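Local coordinates for protein Ribose/Galactose Isomerase (Vibrio parahaemolyticus, PDB 3ONO) that probably interconverts aldose and ketose forms of a sugar phosphate, as a putative isomerase of the LacAB/RpiB family, at residues A15-N18 with A19-A22; S27-G31 with L32-V36; E97-D100 with A101-N105; E126-V129 with R130-E134. All blocks are in the same frame, centred on the assembly; numbering follows the deposited sequence. Where two conformers were deposited one is given.

Contact 1 of 4, residues A15-N18 with A19-A22; sequences AAKN and AMVA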
loop_
_atom_site.group_PDB
_atom_site.type_symbol
_atom_site.label_atom_id
_atom_site.label_comp_id
_atom_site.label_asym_id
_atom_site.label_seq_id
_atom_site.Cartn_x
_atom_site.Cartn_y
_atom_site.Cartn_z
ATOM N N ALA A 15 -22.301 4.628 3.564
ATOM C CA ALA A 15 -23.532 3.968 3.134
ATOM C C ALA A 15 -23.792 4.071 1.640
ATOM O O ALA A 15 -24.401 3.171 1.068
ATOM C CB ALA A 15 -24.735 4.509 3.914
ATOM N N ALA A 16 -23.340 5.157 1.017
ATOM C CA ALA A 16 -23.522 5.334 -0.438
ATOM C C ALA A 16 -22.847 4.213 -1.195
ATOM O O ALA A 16 -23.241 3.888 -2.311
ATOM C CB ALA A 16 -22.972 6.672 -0.901
ATOM N N LYS A 17 -21.814 3.629 -0.592
ATOM C CA LYS A 17 -21.032 2.590 -1.244
ATOM C C LYS A 17 -21.544 1.185 -0.995
ATOM O O LYS A 17 -20.974 0.219 -1.522
ATOM C CB LYS A 17 -19.563 2.688 -0.827
ATOM C CG LYS A 17 -18.852 3.839 -1.505
ATOM C CD LYS A 17 -17.447 4.099 -0.972
ATOM C CE LYS A 17 -16.778 5.177 -1.823
ATOM N NZ LYS A 17 -15.473 5.628 -1.258
ATOM N N ASN A 18 -22.601 1.054 -0.192
ATOM C CA ASN A 18 -23.101 -0.281 0.116
ATOM C C ASN A 18 -23.545 -1.069 -1.117
ATOM O O ASN A 18 -23.261 -2.263 -1.215
ATOM C CB ASN A 18 -24.214 -0.263 1.168
ATOM C CG ASN A 18 -24.799 -1.637 1.399
ATOM O OD1 ASN A 18 -25.889 -1.964 0.904
ATOM N ND2 ASN A 18 -24.069 -2.467 2.134
ATOM N N ALA A 19 -24.234 -0.421 -2.056
ATOM C CA ALA A 19 -24.671 -1.133 -3.262
ATOM C C ALA A 19 -23.486 -1.763 -4.005
ATOM O O ALA A 19 -23.546 -2.927 -4.419
ATOM C CB ALA A 19 -25.469 -0.208 -4.199
HETATM N N MSE A 20 -22.416 -0.992 -4.174
HETATM C CA MSE A 20 -21.202 -1.507 -4.797
HETATM C C MSE A 20 -20.647 -2.685 -3.998
HETATM O O MSE A 20 -20.348 -3.738 -4.556
HETATM C CB MSE A 20 -20.147 -0.399 -4.942
HETATM C CG MSE A 20 -18.851 -0.850 -5.598
HETATM SE SE MSE A 20 -17.558 -1.399 -4.229
HETATM C CE MSE A 20 -17.536 0.255 -3.191
ATOM N N VAL A 21 -20.499 -2.526 -2.686
ATOM C CA VAL A 21 -19.846 -3.581 -1.928
ATOM C C VAL A 21 -20.701 -4.847 -1.894
ATOM O O VAL A 21 -20.195 -5.953 -2.091
ATOM C CB VAL A 21 -19.513 -3.144 -0.478
ATOM C CG1 VAL A 21 -18.921 -4.310 0.287
ATOM C CG2 VAL A 21 -18.552 -1.971 -0.490
ATOM N N ALA A 22 -21.997 -4.680 -1.674
ATOM C CA ALA A 22 -22.918 -5.810 -1.681
ATOM C C ALA A 22 -22.893 -6.505 -3.035
ATOM O O ALA A 22 -22.920 -7.739 -3.124
ATOM C CB ALA A 22 -24.328 -5.338 -1.350
HETATM O O HOH W 1 -25.699 2.154 -1.446
HETATM O O HOH W 2 -22.604 2.028 -4.141
#
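Ala-19 and Met-20 meet residues 15-18 at the first turn of helix 18-31, the helix that follows strand 5-8 in a parallel alpha/beta fold. Water bridges link this turn to the loop before it. One water accepts from Ala-19 N at 3.0 Å and lies near Ala-15 O, to which it can donate, though other acceptors compete. A second accepts from Met-20 N and donates to Ala-16 O at 2.7 Å, so two amide hydrogens of the opening turn are satisfied through solvent.

The selenomethionine Met-20 has its first torsion near 180° (chi1 -179°) and then bends at chi2 and chi3. This folds its terminal methyl back alongside Lys-17, with Met-20 CE 4.0 Å from Lys-17 CB. The lysine chain runs on in extended form, and its NZ is hydrogen-bonded to Phe-117 O, while Phe-121 lies against both side chains.

Val-21 makes a direct i to i+4 bond: its N donates to Lys-17 O at 3.0 Å with an N-H...O angle of 163°. Its CG2 branch lies beside the same carbonyl, 3.4 Å from Lys-17 O, and the side chain also packs on Leu-8 of strand 5-8 and Phe-133 of helix 125-136.

Ala-22 repeats the pattern one residue on, its N donating to Asn-18 O at 2.8 Å with an N-H...O angle of 170°, and Ala-22 CB 3.3 Å from that oxygen.

Contact 2 of 4, residues S27-G31 with L32-V36; sequences SVAGG and LGHDV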
loop_
_atom_site.group_PDB
_atom_site.type_symbol
_atom_site.label_atom_id
_atom_site.label_comp_id
_atom_site.label_asym_id
_atom_site.label_seq_id
_atom_site.Cartn_x
_atom_site.Cartn_y
_atom_site.Cartn_z
ATOM N N SER A 27 -21.662 -11.287 -5.754
ATOM C CA SER A 27 -21.020 -11.877 -6.923
ATOM C C SER A 27 -19.960 -12.902 -6.521
ATOM O O SER A 27 -20.005 -14.062 -6.941
ATOM C CB SER A 27 -20.404 -10.781 -7.799
ATOM O OG SER A 27 -19.692 -11.337 -8.886
ATOM N N VAL A 28 -19.004 -12.476 -5.698
ATOM C CA VAL A 28 -17.882 -13.340 -5.340
ATOM C C VAL A 28 -18.277 -14.449 -4.374
ATOM O O VAL A 28 -18.121 -15.632 -4.675
ATOM C CB VAL A 28 -16.715 -12.537 -4.727
ATOM C CG1 VAL A 28 -15.613 -13.485 -4.275
ATOM C CG2 VAL A 28 -16.198 -11.536 -5.740
ATOM N N ALA A 29 -18.788 -14.065 -3.205
ATOM C CA ALA A 29 -19.070 -15.040 -2.169
ATOM C C ALA A 29 -20.264 -15.895 -2.548
ATOM O O ALA A 29 -20.291 -17.091 -2.272
ATOM C CB ALA A 29 -19.293 -14.349 -0.801
ATOM N N GLY A 30 -21.254 -15.284 -3.189
ATOM C CA GLY A 30 -22.400 -16.043 -3.662
ATOM C C GLY A 30 -21.968 -17.086 -4.684
ATOM O O GLY A 30 -22.393 -18.242 -4.638
ATOM N N GLY A 31 -21.099 -16.680 -5.602
ATOM C CA GLY A 31 -20.616 -17.586 -6.629
ATOM C C GLY A 31 -19.853 -18.753 -6.035
ATOM O O GLY A 31 -19.800 -19.831 -6.616
ATOM N N LEU A 32 -19.261 -18.539 -4.865
ATOM C CA LEU A 32 -18.504 -19.585 -4.192
ATOM C C LEU A 32 -19.377 -20.445 -3.272
ATOM O O LEU A 32 -18.863 -21.295 -2.542
ATOM C CB LEU A 32 -17.357 -18.969 -3.392
ATOM C CG LEU A 32 -16.209 -18.397 -4.203
ATOM C CD1 LEU A 32 -15.387 -17.428 -3.371
ATOM C CD2 LEU A 32 -15.348 -19.539 -4.723
ATOM N N GLY A 33 -20.691 -20.214 -3.293
ATOM C CA GLY A 33 -21.620 -21.050 -2.548
ATOM C C GLY A 33 -21.979 -20.578 -1.151
ATOM O O GLY A 33 -22.651 -21.287 -0.398
ATOM N N HIS A 34 -21.540 -19.380 -0.794
ATOM C CA HIS A 34 -21.848 -18.832 0.523
ATOM C C HIS A 34 -23.210 -18.138 0.515
ATOM O O HIS A 34 -23.714 -17.752 -0.542
ATOM C CB HIS A 34 -20.758 -17.849 0.962
ATOM C CG HIS A 34 -19.380 -18.434 0.972
ATOM N ND1 HIS A 34 -18.993 -19.413 1.863
ATOM C CD2 HIS A 34 -18.288 -18.159 0.217
ATOM C CE1 HIS A 34 -17.727 -19.726 1.648
ATOM N NE2 HIS A 34 -17.274 -18.978 0.655
ATOM N N ASP A 35 -23.779 -17.954 1.704
ATOM C CA ASP A 35 -25.081 -17.317 1.878
ATOM C C ASP A 35 -24.874 -15.905 2.431
ATOM O O ASP A 35 -24.448 -15.740 3.572
ATOM C CB ASP A 35 -25.923 -18.159 2.847
ATOM C CG ASP A 35 -27.399 -17.808 2.816
ATOM O OD1 ASP A 35 -27.818 -17.020 1.942
ATOM O OD2 ASP A 35 -28.148 -18.346 3.666
ATOM N N VAL A 36 -25.175 -14.890 1.627
ATOM C CA VAL A 36 -24.821 -13.517 1.973
ATOM C C VAL A 36 -26.019 -12.707 2.452
ATOM O O VAL A 36 -27.080 -12.737 1.827
ATOM C CB VAL A 36 -24.187 -12.827 0.757
ATOM C CG1 VAL A 36 -23.895 -11.355 1.039
ATOM C CG2 VAL A 36 -22.924 -13.585 0.311
HETATM O O HOH W 3 -24.581 -19.188 -2.919
#
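Leu-32 and His-34 reach back to the end of helix 18-31 through similar first torsions. In Leu-32, chi1 of -71° sets CG opposite the carbonyl carbon and next to the backbone N, and the side chain runs beside Val-28, with Leu-32 CD1 4.1 Å from Val-28 CG1. In His-34, chi1 of -56° brings the ring beside the last turn, where His-34 CD2 lies 3.4 Å from Ala-29 O in an oblique approach.

The backbone between them closes as a Schellman motif. His-34 N donates to Ala-29 O at 3.0 Å, and inside that loop Gly-33 N donates to Gly-30 O at 2.9 Å, from well above the carbonyl plane. Gly-33 is the C' residue and has the positive phi, 93°, that a Schellman motif has at this position. Leu-32 N is shared by weak bonds to Val-28 O and Ala-29 O. A water donates to both Gly-30 O and His-34 O, joining the helix end to the outgoing chain.

Once the chain has turned, Val-36 points back at the helix and its CG2 packs 3.9 Å from Ala-29 CB. Both nitrogens of the His-34 ring are hydrogen-bonded, ND1 with Met-4 N and NE2 with Phe-137 O, which fixes the ring's rotation.

This is the helix-to-strand turn of the beta-alpha-beta unit 5-8, 18-31, 35-38: Ala-29 and His-34 pack on Ile-6 of strand 5-8, and Val-28 faces helix 125-136.

Contact 3 of 4, residues E97-D100 with A101-N105; sequences EPSD and AFLFN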
loop_
_atom_site.group_PDB
_atom_site.type_symbol
_atom_site.label_atom_id
_atom_site.label_comp_id
_atom_site.label_asym_id
_atom_site.label_seq_id
_atom_site.Cartn_x
_atom_site.Cartn_y
_atom_site.Cartn_z
ATOM N N GLU A 97 -5.930 -5.166 1.477
ATOM C CA GLU A 97 -5.500 -5.668 0.162
ATOM C C GLU A 97 -5.625 -7.189 0.262
ATOM O O GLU A 97 -5.690 -7.730 1.367
ATOM C CB GLU A 97 -4.094 -5.179 -0.172
ATOM C CG GLU A 97 -3.026 -5.591 0.824
ATOM C CD GLU A 97 -2.373 -6.892 0.399
ATOM O OE1 GLU A 97 -2.787 -7.436 -0.647
ATOM O OE2 GLU A 97 -1.451 -7.366 1.088
ATOM N N PRO A 98 -5.735 -7.879 -0.869
ATOM C CA PRO A 98 -6.091 -9.305 -0.871
ATOM C C PRO A 98 -5.259 -10.228 0.021
ATOM O O PRO A 98 -5.830 -11.129 0.637
ATOM C CB PRO A 98 -5.914 -9.709 -2.334
ATOM C CG PRO A 98 -6.160 -8.445 -3.076
ATOM C CD PRO A 98 -5.650 -7.326 -2.238
ATOM N N SER A 99 -3.946 -10.048 0.096
ATOM C CA SER A 99 -3.179 -10.993 0.912
ATOM C C SER A 99 -3.434 -10.817 2.422
ATOM O O SER A 99 -3.139 -11.718 3.216
ATOM C CB SER A 99 -1.683 -10.947 0.587
ATOM O OG SER A 99 -1.020 -9.969 1.360
ATOM N N ASP A 100 -3.979 -9.671 2.828
ATOM C CA ASP A 100 -4.433 -9.528 4.226
ATOM C C ASP A 100 -5.484 -10.571 4.586
ATOM O O ASP A 100 -5.506 -11.093 5.704
ATOM C CB ASP A 100 -5.072 -8.151 4.485
ATOM C CG ASP A 100 -4.066 -6.996 4.404
ATOM O OD1 ASP A 100 -2.856 -7.225 4.597
ATOM O OD2 ASP A 100 -4.505 -5.837 4.183
ATOM N N ALA A 101 -6.411 -10.807 3.658
ATOM C CA ALA A 101 -7.537 -11.698 3.898
ATOM C C ALA A 101 -7.042 -13.135 4.035
ATOM O O ALA A 101 -7.454 -13.871 4.950
ATOM C CB ALA A 101 -8.540 -11.605 2.746
ATOM N N PHE A 102 -6.171 -13.535 3.118
ATOM C CA PHE A 102 -5.599 -14.871 3.190
ATOM C C PHE A 102 -4.845 -15.101 4.504
ATOM O O PHE A 102 -5.113 -16.076 5.213
ATOM C CB PHE A 102 -4.681 -15.151 2.022
ATOM C CG PHE A 102 -4.063 -16.512 2.087
ATOM C CD1 PHE A 102 -4.820 -17.635 1.802
ATOM C CD2 PHE A 102 -2.759 -16.669 2.501
ATOM C CE1 PHE A 102 -4.263 -18.893 1.894
ATOM C CE2 PHE A 102 -2.191 -17.933 2.587
ATOM C CZ PHE A 102 -2.938 -19.034 2.287
ATOM N N LEU A 103 -3.916 -14.204 4.825
ATOM C CA LEU A 103 -3.128 -14.331 6.056
ATOM C C LEU A 103 -4.018 -14.284 7.296
ATOM O O LEU A 103 -3.804 -15.031 8.251
ATOM C CB LEU A 103 -2.078 -13.225 6.156
ATOM C CG LEU A 103 -0.977 -13.316 5.100
ATOM C CD1 LEU A 103 -0.086 -12.095 5.169
ATOM C CD2 LEU A 103 -0.184 -14.627 5.312
ATOM N N PHE A 104 -5.004 -13.394 7.303
ATOM C CA PHE A 104 -5.914 -13.340 8.442
ATOM C C PHE A 104 -6.568 -14.705 8.658
ATOM O O PHE A 104 -6.597 -15.225 9.773
ATOM C CB PHE A 104 -6.990 -12.282 8.224
ATOM C CG PHE A 104 -8.029 -12.220 9.329
ATOM C CD1 PHE A 104 -7.721 -11.686 10.568
ATOM C CD2 PHE A 104 -9.318 -12.684 9.104
ATOM C CE1 PHE A 104 -8.687 -11.603 11.562
ATOM C CE2 PHE A 104 -10.290 -12.609 10.110
ATOM C CZ PHE A 104 -9.957 -12.067 11.333
ATOM N N ASN A 105 -7.090 -15.289 7.590
ATOM C CA ASN A 105 -7.766 -16.583 7.717
ATOM C C ASN A 105 -6.833 -17.673 8.211
ATOM O O ASN A 105 -7.233 -18.525 9.010
ATOM C CB ASN A 105 -8.331 -17.029 6.378
ATOM C CG ASN A 105 -9.629 -16.338 6.029
ATOM O OD1 ASN A 105 -10.314 -15.799 6.887
ATOM N ND2 ASN A 105 -9.989 -16.391 4.747
#
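Leu-103 and Phe-104 close the first full turns of helix 98-108 on Ser-99 and Asp-100. Leu-103 N donates to Ser-99 O at 3.1 Å (N-H...O 169°), and Phe-104 N donates to Asp-100 O at 2.8 Å. The leucine side chain stays beside the carbonyl it bonds, with Leu-103 CG 3.3 Å from Ser-99 O, because its chi1 of -67° puts CG next to the backbone N. Nearer the start the grip is weaker: Ala-101 N and Phe-102 N both make weak bonds to Pro-98 O.

Side chains position this opening turn. Glu-97 OE1 accepts from Ser-99 N at 3.0 Å, met from above the carboxylate plane; in the conformer described, Ser-99 OG probably donates to Glu-97 OE2 at 2.7 Å, on the syn side. For its part, Asp-100 OD2 accepts from Glu-97 N at 3.1 Å and also from Leu-96 N.

Farther out, Lys-119 of the third subunit forms salt bridges with Glu-97 OE2 and Asp-100 OD1, and Phe-102 packs on Leu-127 of the second subunit. The Glu-97 carboxylate capping Ser-99 N and the Asp-100 carboxylate holding Glu-97 N fit a capping box, here at the N-terminus of a helix built into a subunit interface.

Contact 4 of 4, residues E126-V129 with R130-E134; sequences ELNV and RYIFE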
loop_
_atom_site.group_PDB
_atom_site.type_symbol
_atom_site.label_atom_id
_atom_site.label_comp_id
_atom_site.label_asym_id
_atom_site.label_seq_id
_atom_site.Cartn_x
_atom_site.Cartn_y
_atom_site.Cartn_z
ATOM N N GLU A 126 -13.212 -0.611 -6.356
ATOM C CA GLU A 126 -14.115 -1.750 -6.325
ATOM C C GLU A 126 -13.402 -3.060 -6.700
ATOM O O GLU A 126 -13.837 -4.132 -6.280
ATOM C CB GLU A 126 -15.331 -1.517 -7.238
ATOM C CG GLU A 126 -15.052 -1.568 -8.737
ATOM C CD GLU A 126 -14.429 -0.292 -9.262
ATOM O OE1 GLU A 126 -14.162 -0.204 -10.477
ATOM O OE2 GLU A 126 -14.221 0.638 -8.463
ATOM N N LEU A 127 -12.355 -2.964 -7.524
ATOM C CA LEU A 127 -11.550 -4.124 -7.904
ATOM C C LEU A 127 -10.883 -4.733 -6.668
ATOM O O LEU A 127 -10.928 -5.942 -6.455
ATOM C CB LEU A 127 -10.476 -3.723 -8.905
ATOM C CG LEU A 127 -11.102 -3.297 -10.233
ATOM C CD1 LEU A 127 -10.005 -2.996 -11.221
ATOM C CD2 LEU A 127 -12.015 -4.399 -10.731
ATOM N N ASN A 128 -10.259 -3.881 -5.867
ATOM C CA ASN A 128 -9.616 -4.334 -4.639
ATOM C C ASN A 128 -10.637 -4.998 -3.696
ATOM O O ASN A 128 -10.350 -6.031 -3.085
ATOM C CB ASN A 128 -8.901 -3.159 -3.975
ATOM C CG ASN A 128 -8.079 -3.580 -2.782
ATOM O OD1 ASN A 128 -7.165 -4.395 -2.908
ATOM N ND2 ASN A 128 -8.385 -3.008 -1.614
ATOM N N VAL A 129 -11.835 -4.425 -3.586
ATOM C CA VAL A 129 -12.882 -5.052 -2.759
ATOM C C VAL A 129 -13.183 -6.452 -3.288
ATOM O O VAL A 129 -13.238 -7.426 -2.535
ATOM C CB VAL A 129 -14.174 -4.227 -2.789
ATOM C CG1 VAL A 129 -15.330 -4.979 -2.107
ATOM C CG2 VAL A 129 -13.946 -2.857 -2.159
ATOM N N ARG A 130 -13.384 -6.556 -4.605
ATOM C CA ARG A 130 -13.637 -7.855 -5.217
ATOM C C ARG A 130 -12.541 -8.870 -4.891
ATOM O O ARG A 130 -12.822 -10.011 -4.508
ATOM C CB ARG A 130 -13.749 -7.703 -6.747
ATOM C CG ARG A 130 -14.072 -9.000 -7.463
ATOM C CD ARG A 130 -14.110 -8.783 -9.002
ATOM N NE ARG A 130 -15.030 -7.699 -9.341
ATOM C CZ ARG A 130 -14.978 -6.950 -10.446
ATOM N NH1 ARG A 130 -14.027 -7.135 -11.365
ATOM N NH2 ARG A 130 -15.881 -5.987 -10.619
ATOM N N TYR A 131 -11.291 -8.448 -5.070
ATOM C CA TYR A 131 -10.145 -9.332 -4.908
ATOM C C TYR A 131 -9.996 -9.751 -3.434
ATOM O O TYR A 131 -9.611 -10.883 -3.115
ATOM C CB TYR A 131 -8.878 -8.627 -5.371
ATOM C CG TYR A 131 -8.841 -8.231 -6.842
ATOM C CD1 TYR A 131 -9.824 -8.652 -7.739
ATOM C CD2 TYR A 131 -7.811 -7.429 -7.332
ATOM C CE1 TYR A 131 -9.757 -8.283 -9.098
ATOM C CE2 TYR A 131 -7.743 -7.069 -8.657
ATOM C CZ TYR A 131 -8.718 -7.479 -9.530
ATOM O OH TYR A 131 -8.605 -7.101 -10.855
ATOM N N ILE A 132 -10.284 -8.820 -2.538
ATOM C CA ILE A 132 -10.303 -9.146 -1.108
ATOM C C ILE A 132 -11.306 -10.261 -0.834
ATOM O O ILE A 132 -11.005 -11.211 -0.112
ATOM C CB ILE A 132 -10.635 -7.902 -0.249
ATOM C CG1 ILE A 132 -9.404 -6.991 -0.130
ATOM C CG2 ILE A 132 -11.212 -8.322 1.154
ATOM C CD1 ILE A 132 -9.745 -5.573 0.406
ATOM N N PHE A 133 -12.499 -10.169 -1.418
ATOM C CA PHE A 133 -13.514 -11.177 -1.168
ATOM C C PHE A 133 -13.104 -12.518 -1.768
ATOM O O PHE A 133 -13.367 -13.576 -1.199
ATOM C CB PHE A 133 -14.883 -10.734 -1.704
ATOM C CG PHE A 133 -15.487 -9.554 -0.961
ATOM C CD1 PHE A 133 -15.102 -9.253 0.340
ATOM C CD2 PHE A 133 -16.440 -8.749 -1.571
ATOM C CE1 PHE A 133 -15.662 -8.145 1.041
ATOM C CE2 PHE A 133 -17.016 -7.654 -0.905
ATOM C CZ PHE A 133 -16.625 -7.344 0.427
ATOM N N GLU A 134 -12.450 -12.462 -2.920
ATOM C CA GLU A 134 -11.949 -13.668 -3.561
ATOM C C GLU A 134 -11.009 -14.434 -2.651
ATOM O O GLU A 134 -11.075 -15.656 -2.580
ATOM C CB GLU A 134 -11.224 -13.311 -4.870
ATOM C CG GLU A 134 -12.168 -12.763 -5.915
ATOM C CD GLU A 134 -11.450 -12.342 -7.212
ATOM O OE1 GLU A 134 -10.201 -12.400 -7.262
ATOM O OE2 GLU A 134 -12.152 -11.953 -8.171
#
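Tyr-131 and Phe-133 each turn one ring face to the carbonyl oxygen four residues earlier. Leu-127 O sits 3.1 Å above the tyrosine ring plane and Val-129 O 3.4 Å above the phenylalanine plane, both displaced toward the rim. The guanidinium of Arg-130 likewise has Leu-127 CD2 over one face, 3.5 Å from Arg-130 NH1, as the two side chains run together.

The same two carbonyls accept backbone bonds: Tyr-131 N donates to Leu-127 O at 2.9 Å, and Phe-133 N donates to Val-129 O. Arg-130 N to Glu-126 O and Ile-132 N to Asn-128 O complete four consecutive i to i+4 bonds, the signature of a regular alpha-helix.

With Val-129 chi1 at 171°, CG1 lies beside the carbonyl carbon and runs alongside the Phe-133 ring, reaching Phe-133 CE2 at 3.4 Å. Ile-132 CD1 approaches Asn-128 ND2 at 3.5 Å, a van der Waals touch; the amide nitrogen is itself hydrogen-bonded to Leu-96 O.

Across the surroundings, Phe-133 packs on Leu-25 and Val-28 of helix 18-31, whereas Tyr-131 makes a cation-pi contact with Lys-135 of the second subunit. Arg-130 NE forms a salt bridge with Glu-24, and Glu-126 OE1 is hydrogen-bonded to Tyr-145 OH of the second subunit. Helix 125-136 is therefore joined both to helix 18-31 and to the second subunit by a mixture of apolar packing and polar or charged bonds.

The four contacts form one continuous patch of the alpha/beta domain, with contact 4 at its middle. Its centre lies about 13 Å from those of contacts 1 and 2, and about 11 Å from that of contact 3. It touches all three: Met-20 SE meets Glu-126 CB at 3.7 Å, Val-28 CG2 meets Arg-130 CG at 3.7 Å, and Pro-98 CD meets Asn-128 OD1 at 3.4 Å. Contacts 1 and 2 share helix 18-31 near its two ends, their centres about 16 Å apart without touching. Contacts 1 and 3 are farthest apart, about 21 Å between centres. Contacts 3 and 4 both reach the second subunit, so the patch extends into the tetramer.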